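Long-range contacts in adenosine kinase, putative (Trypanosoma brucei, PDB 3OTX), which probably phosphorylates adenosine and related nucleosides to their monophosphates, using ATP and magnesium in purine salvage: residues A22-G33 with R45-M56; L140-M151 with T174-Q182. The protein carries 1 engineered substitution. All coordinates share one frame; numbering follows the deposited sequence.

Contact 1 of 2, residues A22-G33 with R45-M56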
loop_
_atom_site.group_PDB
_atom_site.type_symbol
_atom_site.label_atom_id
_atom_site.label_comp_id
_atom_site.label_asym_id
_atom_site.label_seq_id
_atom_site.Cartn_x
_atom_site.Cartn_y
_atom_site.Cartn_z
ATOM N N ALA A 22 -8.939 -16.033 -7.366
ATOM C CA ALA A 22 -9.263 -17.077 -8.339
ATOM C C ALA A 22 -9.131 -16.553 -9.761
ATOM O O ALA A 22 -9.222 -15.341 -10.014
ATOM C CB ALA A 22 -10.673 -17.633 -8.105
ATOM N N HIS A 23 -8.884 -17.472 -10.685
ATOM C CA HIS A 23 -8.974 -17.166 -12.099
ATOM C C HIS A 23 -10.435 -17.170 -12.512
ATOM O O HIS A 23 -11.164 -18.131 -12.251
ATOM C CB HIS A 23 -8.170 -18.177 -12.923
ATOM C CG HIS A 23 -6.698 -18.027 -12.744
ATOM N ND1 HIS A 23 -5.928 -17.243 -13.573
ATOM C CD2 HIS A 23 -5.865 -18.487 -11.780
ATOM C CE1 HIS A 23 -4.676 -17.260 -13.153
ATOM N NE2 HIS A 23 -4.611 -18.005 -12.065
ATOM N N VAL A 24 -10.845 -16.076 -13.149
ATOM C CA VAL A 24 -12.213 -15.908 -13.593
ATOM C C VAL A 24 -12.240 -15.652 -15.095
ATOM O O VAL A 24 -11.214 -15.331 -15.714
ATOM C CB VAL A 24 -12.939 -14.750 -12.854
ATOM C CG1 VAL A 24 -12.933 -14.993 -11.351
ATOM C CG2 VAL A 24 -12.294 -13.401 -13.179
ATOM N N SER A 25 -13.423 -15.772 -15.671
ATOM C CA SER A 25 -13.598 -15.484 -17.077
ATOM C C SER A 25 -13.840 -13.997 -17.258
ATOM O O SER A 25 -14.084 -13.270 -16.296
ATOM C CB SER A 25 -14.796 -16.243 -17.609
ATOM O OG SER A 25 -15.955 -15.809 -16.934
ATOM N N ASP A 26 -13.782 -13.560 -18.510
ATOM C CA ASP A 26 -14.105 -12.191 -18.870
ATOM C C ASP A 26 -15.575 -11.907 -18.607
ATOM O O ASP A 26 -15.932 -10.797 -18.195
ATOM C CB ASP A 26 -13.755 -11.934 -20.339
ATOM C CG ASP A 26 -12.258 -11.983 -20.592
ATOM O OD1 ASP A 26 -11.489 -12.174 -19.616
ATOM O OD2 ASP A 26 -11.851 -11.819 -21.763
ATOM N N GLU A 27 -16.414 -12.918 -18.816
ATOM C CA GLU A 27 -17.850 -12.801 -18.550
ATOM C C GLU A 27 -18.156 -12.599 -17.064
ATOM O O GLU A 27 -19.149 -11.951 -16.742
ATOM C CB GLU A 27 -18.640 -14.010 -19.064
ATOM C CG GLU A 27 -20.151 -13.731 -19.120
ATOM C CD GLU A 27 -21.007 -14.936 -18.788
ATOM O OE1 GLU A 27 -21.179 -15.801 -19.674
ATOM O OE2 GLU A 27 -21.530 -14.999 -17.650
ATOM N N PHE A 28 -17.337 -13.187 -16.186
ATOM C CA PHE A 28 -17.447 -12.973 -14.737
ATOM C C PHE A 28 -17.306 -11.475 -14.451
ATOM O O PHE A 28 -18.111 -10.895 -13.717
ATOM C CB PHE A 28 -16.373 -13.792 -13.994
ATOM C CG PHE A 28 -16.351 -13.582 -12.492
ATOM C CD1 PHE A 28 -17.018 -14.462 -11.641
ATOM C CD2 PHE A 28 -15.643 -12.526 -11.937
ATOM C CE1 PHE A 28 -16.996 -14.267 -10.257
ATOM C CE2 PHE A 28 -15.616 -12.328 -10.564
ATOM C CZ PHE A 28 -16.285 -13.206 -9.728
ATOM N N LEU A 29 -16.302 -10.834 -15.052
ATOM C CA LEU A 29 -16.140 -9.401 -14.893
ATOM C C LEU A 29 -17.344 -8.596 -15.411
ATOM O O LEU A 29 -17.780 -7.647 -14.757
ATOM C CB LEU A 29 -14.804 -8.898 -15.491
ATOM C CG LEU A 29 -13.463 -9.559 -15.154
ATOM C CD1 LEU A 29 -12.348 -8.840 -15.925
ATOM C CD2 LEU A 29 -13.144 -9.518 -13.661
ATOM N N VAL A 30 -17.869 -8.958 -16.577
ATOM C CA VAL A 30 -19.070 -8.313 -17.100
ATOM C C VAL A 30 -20.235 -8.492 -16.121
ATOM O O VAL A 30 -20.916 -7.516 -15.790
ATOM C CB VAL A 30 -19.428 -8.828 -18.524
ATOM C CG1 VAL A 30 -20.812 -8.313 -19.012
ATOM C CG2 VAL A 30 -18.349 -8.456 -19.517
ATOM N N LYS A 31 -20.442 -9.722 -15.643
ATOM C CA LYS A 31 -21.533 -10.010 -14.710
ATOM C C LYS A 31 -21.546 -9.059 -13.514
ATOM O O LYS A 31 -22.618 -8.547 -13.151
ATOM C CB LYS A 31 -21.455 -11.446 -14.200
ATOM C CG LYS A 31 -22.664 -11.897 -13.396
ATOM C CD LYS A 31 -22.356 -13.222 -12.726
ATOM C CE LYS A 31 -23.512 -13.724 -11.889
ATOM N NZ LYS A 31 -23.307 -15.170 -11.611
ATOM N N TYR A 32 -20.366 -8.817 -12.954
ATOM C CA TYR A 32 -20.230 -8.012 -11.734
ATOM C C TYR A 32 -19.954 -6.531 -11.950
ATOM O O TYR A 32 -19.712 -5.816 -10.987
ATOM C CB TYR A 32 -19.224 -8.664 -10.750
ATOM C CG TYR A 32 -19.846 -9.927 -10.185
ATOM C CD1 TYR A 32 -19.460 -11.191 -10.644
ATOM C CD2 TYR A 32 -20.897 -9.851 -9.258
ATOM C CE1 TYR A 32 -20.061 -12.335 -10.150
ATOM C CE2 TYR A 32 -21.496 -10.987 -8.767
ATOM C CZ TYR A 32 -21.093 -12.224 -9.219
ATOM O OH TYR A 32 -21.724 -13.344 -8.728
ATOM N N GLY A 33 -19.949 -6.088 -13.209
ATOM C CA GLY A 33 -19.802 -4.674 -13.543
ATOM C C GLY A 33 -18.387 -4.173 -13.320
ATOM O O GLY A 33 -18.169 -3.017 -12.919
ATOM N N ARG A 45 -23.727 -3.183 -6.627
ATOM C CA ARG A 45 -23.531 -3.699 -7.988
ATOM C C ARG A 45 -22.871 -5.083 -7.992
ATOM O O ARG A 45 -23.202 -5.929 -8.856
ATOM C CB ARG A 45 -22.725 -2.717 -8.844
ATOM C CG ARG A 45 -22.472 -3.169 -10.296
ATOM C CD ARG A 45 -23.745 -3.370 -11.097
ATOM N NE ARG A 45 -23.510 -3.939 -12.439
ATOM C CZ ARG A 45 -23.366 -5.234 -12.705
ATOM N NH1 ARG A 45 -23.469 -6.146 -11.743
ATOM N NH2 ARG A 45 -23.173 -5.637 -13.966
ATOM N N GLN A 46 -21.990 -5.317 -7.003
ATOM C CA GLN A 46 -21.279 -6.598 -6.900
ATOM C C GLN A 46 -21.929 -7.633 -5.968
ATOM O O GLN A 46 -21.291 -8.626 -5.623
ATOM C CB GLN A 46 -19.818 -6.414 -6.540
ATOM C CG GLN A 46 -18.966 -5.691 -7.595
ATOM C CD GLN A 46 -19.244 -4.199 -7.668
ATOM O OE1 GLN A 46 -19.317 -3.518 -6.654
ATOM N NE2 GLN A 46 -19.381 -3.683 -8.887
ATOM N N LYS A 47 -23.173 -7.391 -5.565
ATOM C CA LYS A 47 -23.887 -8.316 -4.679
ATOM C C LYS A 47 -23.682 -9.769 -5.140
ATOM O O LYS A 47 -23.909 -10.092 -6.292
ATOM C CB LYS A 47 -25.375 -7.962 -4.647
ATOM C CG LYS A 47 -26.250 -8.795 -3.707
ATOM C CD LYS A 47 -27.722 -8.391 -3.884
ATOM C CE LYS A 47 -28.681 -9.314 -3.142
ATOM N NZ LYS A 47 -29.989 -8.624 -2.941
ATOM N N GLY A 48 -23.207 -10.613 -4.227
ATOM C CA GLY A 48 -23.002 -12.028 -4.509
ATOM C C GLY A 48 -21.637 -12.460 -5.010
ATOM O O GLY A 48 -21.395 -13.646 -5.206
ATOM N N ILE A 49 -20.716 -11.515 -5.210
ATOM C CA ILE A 49 -19.443 -11.859 -5.847
ATOM C C ILE A 49 -18.574 -12.826 -5.022
ATOM O O ILE A 49 -17.911 -13.691 -5.587
ATOM C CB ILE A 49 -18.641 -10.590 -6.284
ATOM C CG1 ILE A 49 -17.481 -10.950 -7.214
ATOM C CG2 ILE A 49 -18.148 -9.761 -5.068
ATOM C CD1 ILE A 49 -16.649 -9.736 -7.695
ATOM N N PHE A 50 -18.565 -12.676 -3.700
ATOM C CA PHE A 50 -17.719 -13.540 -2.881
ATOM C C PHE A 50 -18.186 -14.986 -2.878
ATOM O O PHE A 50 -17.378 -15.896 -3.002
ATOM C CB PHE A 50 -17.571 -12.982 -1.478
ATOM C CG PHE A 50 -16.551 -11.910 -1.394
ATOM C CD1 PHE A 50 -16.912 -10.569 -1.517
ATOM C CD2 PHE A 50 -15.203 -12.228 -1.206
ATOM C CE1 PHE A 50 -15.948 -9.560 -1.446
ATOM C CE2 PHE A 50 -14.229 -11.222 -1.131
ATOM C CZ PHE A 50 -14.595 -9.900 -1.252
ATOM N N ASP A 51 -19.498 -15.170 -2.807
ATOM C CA ASP A 51 -20.088 -16.515 -2.866
ATOM C C ASP A 51 -19.747 -17.182 -4.188
ATOM O O ASP A 51 -19.432 -18.364 -4.216
ATOM C CB ASP A 51 -21.604 -16.466 -2.700
ATOM C CG ASP A 51 -22.031 -15.958 -1.339
ATOM O OD1 ASP A 51 -21.208 -15.936 -0.403
ATOM O OD2 ASP A 51 -23.207 -15.576 -1.209
ATOM N N ASP A 52 -19.777 -16.395 -5.265
ATOM C CA ASP A 52 -19.514 -16.865 -6.628
ATOM C C ASP A 52 -18.040 -17.298 -6.785
ATOM O O ASP A 52 -17.759 -18.405 -7.244
ATOM C CB ASP A 52 -19.870 -15.736 -7.593
ATOM C CG ASP A 52 -20.084 -16.194 -9.007
ATOM O OD1 ASP A 52 -19.523 -17.226 -9.414
ATOM O OD2 ASP A 52 -20.812 -15.486 -9.727
ATOM N N ILE A 53 -17.106 -16.448 -6.367
ATOM C CA ILE A 53 -15.674 -16.757 -6.485
ATOM C C ILE A 53 -15.276 -17.942 -5.604
ATOM O O ILE A 53 -14.389 -18.719 -5.975
ATOM C CB ILE A 53 -14.774 -15.546 -6.161
ATOM C CG1 ILE A 53 -15.243 -14.317 -6.923
ATOM C CG2 ILE A 53 -13.329 -15.828 -6.530
ATOM C CD1 ILE A 53 -14.618 -13.052 -6.435
ATOM N N GLU A 54 -15.935 -18.076 -4.455
ATOM C CA GLU A 54 -15.632 -19.150 -3.494
ATOM C C GLU A 54 -16.123 -20.505 -3.981
ATOM O O GLU A 54 -15.523 -21.522 -3.659
ATOM C CB GLU A 54 -16.219 -18.840 -2.119
ATOM C CG GLU A 54 -15.415 -17.787 -1.337
ATOM C CD GLU A 54 -16.185 -17.167 -0.176
ATOM O OE1 GLU A 54 -17.063 -17.829 0.415
ATOM O OE2 GLU A 54 -15.911 -15.997 0.144
ATOM N N LYS A 55 -17.209 -20.497 -4.755
ATOM C CA LYS A 55 -17.778 -21.699 -5.361
ATOM C C LYS A 55 -16.920 -22.240 -6.507
ATOM O O LYS A 55 -17.282 -23.228 -7.142
ATOM C CB LYS A 55 -19.197 -21.400 -5.860
ATOM C CG LYS A 55 -20.317 -22.049 -5.060
ATOM C CD LYS A 55 -20.684 -21.310 -3.786
ATOM C CE LYS A 55 -21.377 -22.256 -2.819
ATOM N NZ LYS A 55 -22.169 -21.564 -1.769
ATOM N N MET A 56 -15.777 -21.606 -6.758
ATOM C CA MET A 56 -14.921 -21.981 -7.887
ATOM C C MET A 56 -13.853 -23.013 -7.524
ATOM O O MET A 56 -13.602 -23.246 -6.334
ATOM C CB MET A 56 -14.250 -20.747 -8.465
ATOM C CG MET A 56 -15.223 -19.646 -8.774
ATOM S SD MET A 56 -14.530 -18.397 -9.844
ATOM C CE MET A 56 -14.593 -19.290 -11.396
#
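Tyr32 and Phe28 of the short helical region after strand 17-23 pack against Ile49, Asp52 and Ile53 of helix 49-54. The apolar layer centres on Ile49. Its CG1 sits 3.9 Å from the centroid of the Tyr32 ring, straight over its face, a CH-pi contact, and the same carbon meets Phe28 CZ at 3.6 Å. This reach follows from Ile49 chi1 (-167°), which sets CG1 opposite the backbone N. The Phe28 ring is itself held between Val24 CG1 on one face and Tyr32 CD1 on the other. Further along, Ala22 CB touches Ile53 CG2 at 3.6 Å, while Met56 SD makes an oblique Met-aromatic contact with Phe28.

The charged and polar side chains gather on Asp52. Its OD2 takes the Tyr32 OH through the anti lone pair at 2.5 Å and also a salt bridge from Lys31 NZ at 3.1 Å; the carboxylate is turned 73° from the Tyr32 ring.

Backbone carbonyls are gripped at the other end. Arg45 NH1 (2.9 Å) and NH2 both donate to Lys31 O, with the guanidinium face over Gly33 N, in the Schellman motif closing helix 26-31. Gln46 NE2 reaches Tyr32 O at 3.0 Å, its OE1 being held by Ser43.

The two short helices run nearly antiparallel, 165° between their directions, on the five-stranded lid sheet of this PfkB-family (ribokinase-like) kinase, where Phe28 and Ile53 meet strand 122-130. Two donors on one Asp52 oxygen probably stabilise its negative charge, and side chains from Arg45 and Gln46 satisfy carbonyls at the helix end.

Contact 2 of 2, residues L140-M151 with T174-Q182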
loop_
_atom_site.group_PDB
_atom_site.type_symbol
_atom_site.label_atom_id
_atom_site.label_comp_id
_atom_site.label_asym_id
_atom_site.label_seq_id
_atom_site.Cartn_x
_atom_site.Cartn_y
_atom_site.Cartn_z
ATOM N N LEU A 140 -14.291 -4.034 3.002
ATOM C CA LEU A 140 -13.498 -3.725 4.185
ATOM C C LEU A 140 -13.960 -4.392 5.484
ATOM O O LEU A 140 -13.121 -4.651 6.343
ATOM C CB LEU A 140 -13.377 -2.229 4.420
ATOM C CG LEU A 140 -12.660 -1.402 3.340
ATOM C CD1 LEU A 140 -12.245 0.024 3.847
ATOM C CD2 LEU A 140 -11.505 -2.085 2.714
ATOM N N GLY A 141 -15.270 -4.579 5.649
ATOM C CA GLY A 141 -15.774 -5.193 6.887
ATOM C C GLY A 141 -15.231 -4.458 8.108
ATOM O O GLY A 141 -15.316 -3.214 8.202
ATOM N N ALA A 142 -14.635 -5.229 9.009
ATOM C CA ALA A 142 -14.081 -4.692 10.236
ATOM C C ALA A 142 -13.129 -3.513 9.986
ATOM O O ALA A 142 -13.024 -2.613 10.827
ATOM C CB ALA A 142 -13.378 -5.797 10.986
ATOM N N ALA A 143 -12.406 -3.512 8.860
ATOM C CA ALA A 143 -11.397 -2.473 8.644
ATOM C C ALA A 143 -12.031 -1.082 8.610
ATOM O O ALA A 143 -11.407 -0.096 8.983
ATOM C CB ALA A 143 -10.565 -2.747 7.378
ATOM N N ASN A 144 -13.299 -1.011 8.216
ATOM C CA ASN A 144 -13.975 0.275 8.121
ATOM C C ASN A 144 -14.411 0.810 9.478
ATOM O O ASN A 144 -14.893 1.932 9.568
ATOM C CB ASN A 144 -15.204 0.152 7.237
ATOM C CG ASN A 144 -15.611 1.453 6.611
ATOM O OD1 ASN A 144 -16.802 1.788 6.557
ATOM N ND2 ASN A 144 -14.651 2.187 6.114
ATOM N N HIS A 145 -14.259 0.006 10.517
ATOM C CA HIS A 145 -14.660 0.389 11.881
ATOM C C HIS A 145 -13.489 0.791 12.782
ATOM O O HIS A 145 -13.666 0.952 14.001
ATOM C CB HIS A 145 -15.437 -0.768 12.518
ATOM C CG HIS A 145 -16.731 -1.058 11.822
ATOM N ND1 HIS A 145 -17.919 -0.470 12.203
ATOM C CD2 HIS A 145 -17.033 -1.873 10.785
ATOM C CE1 HIS A 145 -18.893 -0.900 11.419
ATOM N NE2 HIS A 145 -18.384 -1.758 10.556
ATOM N N LEU A 146 -12.305 0.968 12.203
ATOM C CA LEU A 146 -11.152 1.455 12.975
ATOM C C LEU A 146 -11.546 2.782 13.675
ATOM O O LEU A 146 -12.010 3.717 13.029
ATOM C CB LEU A 146 -9.938 1.619 12.065
ATOM C CG LEU A 146 -8.664 2.158 12.731
ATOM C CD1 LEU A 146 -8.148 1.222 13.785
ATOM C CD2 LEU A 146 -7.600 2.370 11.657
ATOM N N SER A 147 -11.430 2.792 15.005
ATOM C CA SER A 147 -11.971 3.900 15.811
ATOM C C SER A 147 -10.941 4.933 16.306
ATOM O O SER A 147 -9.739 4.645 16.449
ATOM C CB SER A 147 -12.729 3.317 17.017
ATOM O OG SER A 147 -11.828 2.780 17.978
ATOM N N SER A 148 -11.452 6.129 16.611
ATOM C CA SER A 148 -10.620 7.132 17.212
ATOM C C SER A 148 -10.171 6.666 18.584
ATOM O O SER A 148 -9.048 6.956 18.981
ATOM C CB SER A 148 -11.377 8.456 17.313
ATOM O OG SER A 148 -11.737 8.889 16.011
ATOM N N GLU A 149 -11.021 5.889 19.269
ATOM C CA GLU A 149 -10.629 5.349 20.581
ATOM C C GLU A 149 -9.365 4.496 20.410
ATOM O O GLU A 149 -8.380 4.616 21.183
ATOM C CB GLU A 149 -11.746 4.509 21.219
ATOM C CG GLU A 149 -12.975 5.294 21.703
ATOM C CD GLU A 149 -13.681 6.130 20.616
ATOM O OE1 GLU A 149 -13.837 5.679 19.449
ATOM O OE2 GLU A 149 -14.090 7.262 20.952
ATOM N N HIS A 150 -9.356 3.651 19.386
ATOM C CA HIS A 150 -8.173 2.831 19.176
ATOM C C HIS A 150 -6.957 3.689 18.824
ATOM O O HIS A 150 -5.845 3.430 19.276
ATOM C CB HIS A 150 -8.419 1.793 18.065
ATOM C CG HIS A 150 -7.279 0.832 17.900
ATOM N ND1 HIS A 150 -6.961 -0.110 18.852
ATOM C CD2 HIS A 150 -6.332 0.723 16.926
ATOM C CE1 HIS A 150 -5.887 -0.782 18.466
ATOM N NE2 HIS A 150 -5.482 -0.291 17.305
ATOM N N MET A 151 -7.159 4.697 17.982
ATOM C CA MET A 151 -6.049 5.593 17.605
ATOM C C MET A 151 -5.391 6.308 18.805
ATOM O O MET A 151 -4.217 6.651 18.731
ATOM C CB MET A 151 -6.511 6.642 16.597
ATOM C CG MET A 151 -6.917 6.060 15.229
ATOM S SD MET A 151 -5.610 5.088 14.410
ATOM C CE MET A 151 -4.320 6.309 14.234
ATOM N N THR A 174 -10.501 6.287 2.779
ATOM C CA THR A 174 -11.943 5.960 2.718
ATOM C C THR A 174 -12.570 5.634 4.080
ATOM O O THR A 174 -13.802 5.483 4.173
ATOM C CB THR A 174 -12.268 4.808 1.745
ATOM O OG1 THR A 174 -12.050 3.539 2.402
ATOM C CG2 THR A 174 -11.457 4.900 0.484
ATOM N N VAL A 175 -11.738 5.535 5.112
ATOM C CA VAL A 175 -12.182 5.144 6.453
ATOM C C VAL A 175 -12.409 6.427 7.263
ATOM O O VAL A 175 -13.534 6.953 7.276
ATOM C CB VAL A 175 -11.217 4.142 7.110
ATOM C CG1 VAL A 175 -11.691 3.796 8.544
ATOM C CG2 VAL A 175 -11.111 2.849 6.216
ATOM N N ASP A 176 -11.354 6.986 7.845
ATOM C CA ASP A 176 -11.482 8.275 8.534
ATOM C C ASP A 176 -10.213 9.077 8.343
ATOM O O ASP A 176 -9.152 8.711 8.851
ATOM C CB ASP A 176 -11.739 8.054 10.031
ATOM C CG ASP A 176 -12.121 9.324 10.759
ATOM O OD1 ASP A 176 -11.874 10.442 10.263
ATOM O OD2 ASP A 176 -12.698 9.198 11.869
ATOM N N VAL A 177 -10.338 10.181 7.638
ATOM C CA VAL A 177 -9.189 11.048 7.358
ATOM C C VAL A 177 -8.506 11.530 8.629
ATOM O O VAL A 177 -7.283 11.703 8.656
ATOM C CB VAL A 177 -9.596 12.250 6.464
ATOM C CG1 VAL A 177 -10.452 13.298 7.236
ATOM C CG2 VAL A 177 -8.354 12.928 5.821
ATOM N N ASN A 178 -9.297 11.727 9.682
ATOM C CA ASN A 178 -8.751 12.134 10.961
ATOM C C ASN A 178 -7.743 11.141 11.552
ATOM O O ASN A 178 -6.807 11.569 12.252
ATOM C CB ASN A 178 -9.879 12.480 11.913
ATOM C CG ASN A 178 -10.615 13.732 11.479
ATOM O OD1 ASN A 178 -10.013 14.703 11.018
ATOM N ND2 ASN A 178 -11.931 13.708 11.609
ATOM N N HIS A 179 -7.893 9.840 11.271
ATOM C CA HIS A 179 -6.889 8.878 11.751
ATOM C C HIS A 179 -5.556 9.144 11.070
ATOM O O HIS A 179 -4.492 9.082 11.691
ATOM C CB HIS A 179 -7.299 7.441 11.417
ATOM C CG HIS A 179 -8.587 7.009 12.045
ATOM N ND1 HIS A 179 -9.231 7.742 13.016
ATOM C CD2 HIS A 179 -9.344 5.901 11.836
ATOM C CE1 HIS A 179 -10.337 7.108 13.375
ATOM N NE2 HIS A 179 -10.436 5.994 12.663
ATOM N N VAL A 180 -5.608 9.450 9.782
ATOM C CA VAL A 180 -4.426 9.757 9.001
ATOM C C VAL A 180 -3.801 11.030 9.525
ATOM O O VAL A 180 -2.575 11.067 9.710
ATOM C CB VAL A 180 -4.765 9.929 7.508
ATOM C CG1 VAL A 180 -3.479 9.968 6.691
ATOM C CG2 VAL A 180 -5.619 8.730 7.016
ATOM N N LEU A 181 -4.625 12.061 9.765
ATOM C CA LEU A 181 -4.088 13.350 10.251
ATOM C C LEU A 181 -3.382 13.219 11.606
ATOM O O LEU A 181 -2.367 13.893 11.852
ATOM C CB LEU A 181 -5.187 14.418 10.286
ATOM C CG LEU A 181 -5.691 14.798 8.903
ATOM C CD1 LEU A 181 -6.951 15.657 9.045
ATOM C CD2 LEU A 181 -4.628 15.589 8.046
ATOM N N GLN A 182 -3.848 12.289 12.440
ATOM C CA GLN A 182 -3.169 12.045 13.723
ATOM C C GLN A 182 -1.724 11.622 13.466
ATOM O O GLN A 182 -0.799 12.136 14.085
ATOM C CB GLN A 182 -3.885 10.995 14.563
ATOM C CG GLN A 182 -3.138 10.649 15.859
ATOM C CD GLN A 182 -3.836 9.575 16.658
ATOM O OE1 GLN A 182 -5.068 9.527 16.699
ATOM N NE2 GLN A 182 -3.060 8.703 17.300
HETATM O O HOH W 1 -15.557 4.746 7.657
#
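His179 chi1 (-61°) puts CG opposite the carbonyl carbon and swings the imidazole toward Leu146, while Gln182, with CG opposite its backbone N (chi1 176°) and the chain extended beyond, reaches out to Met151. The histidine is the centre of the contact. Its NE2 donates to Leu146 O at 2.8 Å; the oxygen lies near the ring plane, but seen from the carbonyl the donor stands well above the peptide plane. Ser148 OG meets the same ring at its edge, 3.5 Å from CE1. The two faces are occupied too: Asp176 CB lies over the centre of one, and on the opposite face Met151 CG makes a CH-pi contact 3.8 Å from the centroid, offset toward the rim, with SD more oblique.

One turn on, Gln182 NE2 gives an almost straight bond to Met151 O (2.8 Å, 177°); the acceptor lies in the Gln182 amide plane, while the donor stands above the plane of the Met151 carbonyl. Met151 is the last residue of helix 148-151, and Gln182 also rests on Met160.

At the other end the contact is mostly apolar, through Val175. Its CG2 lies 3.6 Å from Asn144 ND2 and 3.9 Å from Leu140 CD1, and a water donates to Val175 O at 3.0 Å and weakly to Asn144 O. This end borders the ligand pocket, Leu140 touching the bound bis(adenosine)-5'-pentaphosphate.

The start of helix 177-189 is thereby tied to the turn and short helix that follow strand 133-141. Because NE2 donates to a carbonyl, His179 carries a proton there, and the edge bond with both faces filled should fix the ring's rotation.

How the contacts relate
Strand 133-141 is what the two contacts share: Ile49 of contact 1 packs on its Val137, and contact 2 opens at its end with Leu140. Their centres are 29 Å apart and their nearest atoms about 7 Å, so they do not touch. Contact 1 belongs to the lid sheet and stays back from the ligand, the Gln46 side chain lying about 12 Å from the bound inhibitor and that of Ile53 about 10 Å from that of Asp19, which binds adenosine. Contact 2 borders the pocket: the Leu140 side chain is about 4 Å from the inhibitor, and the side chain of Val175 about 4 Å from that of Asn15, which binds adenosine. Contact 2 thus joins the end of lid strand 133-141 to helix 177-189 of the large domain.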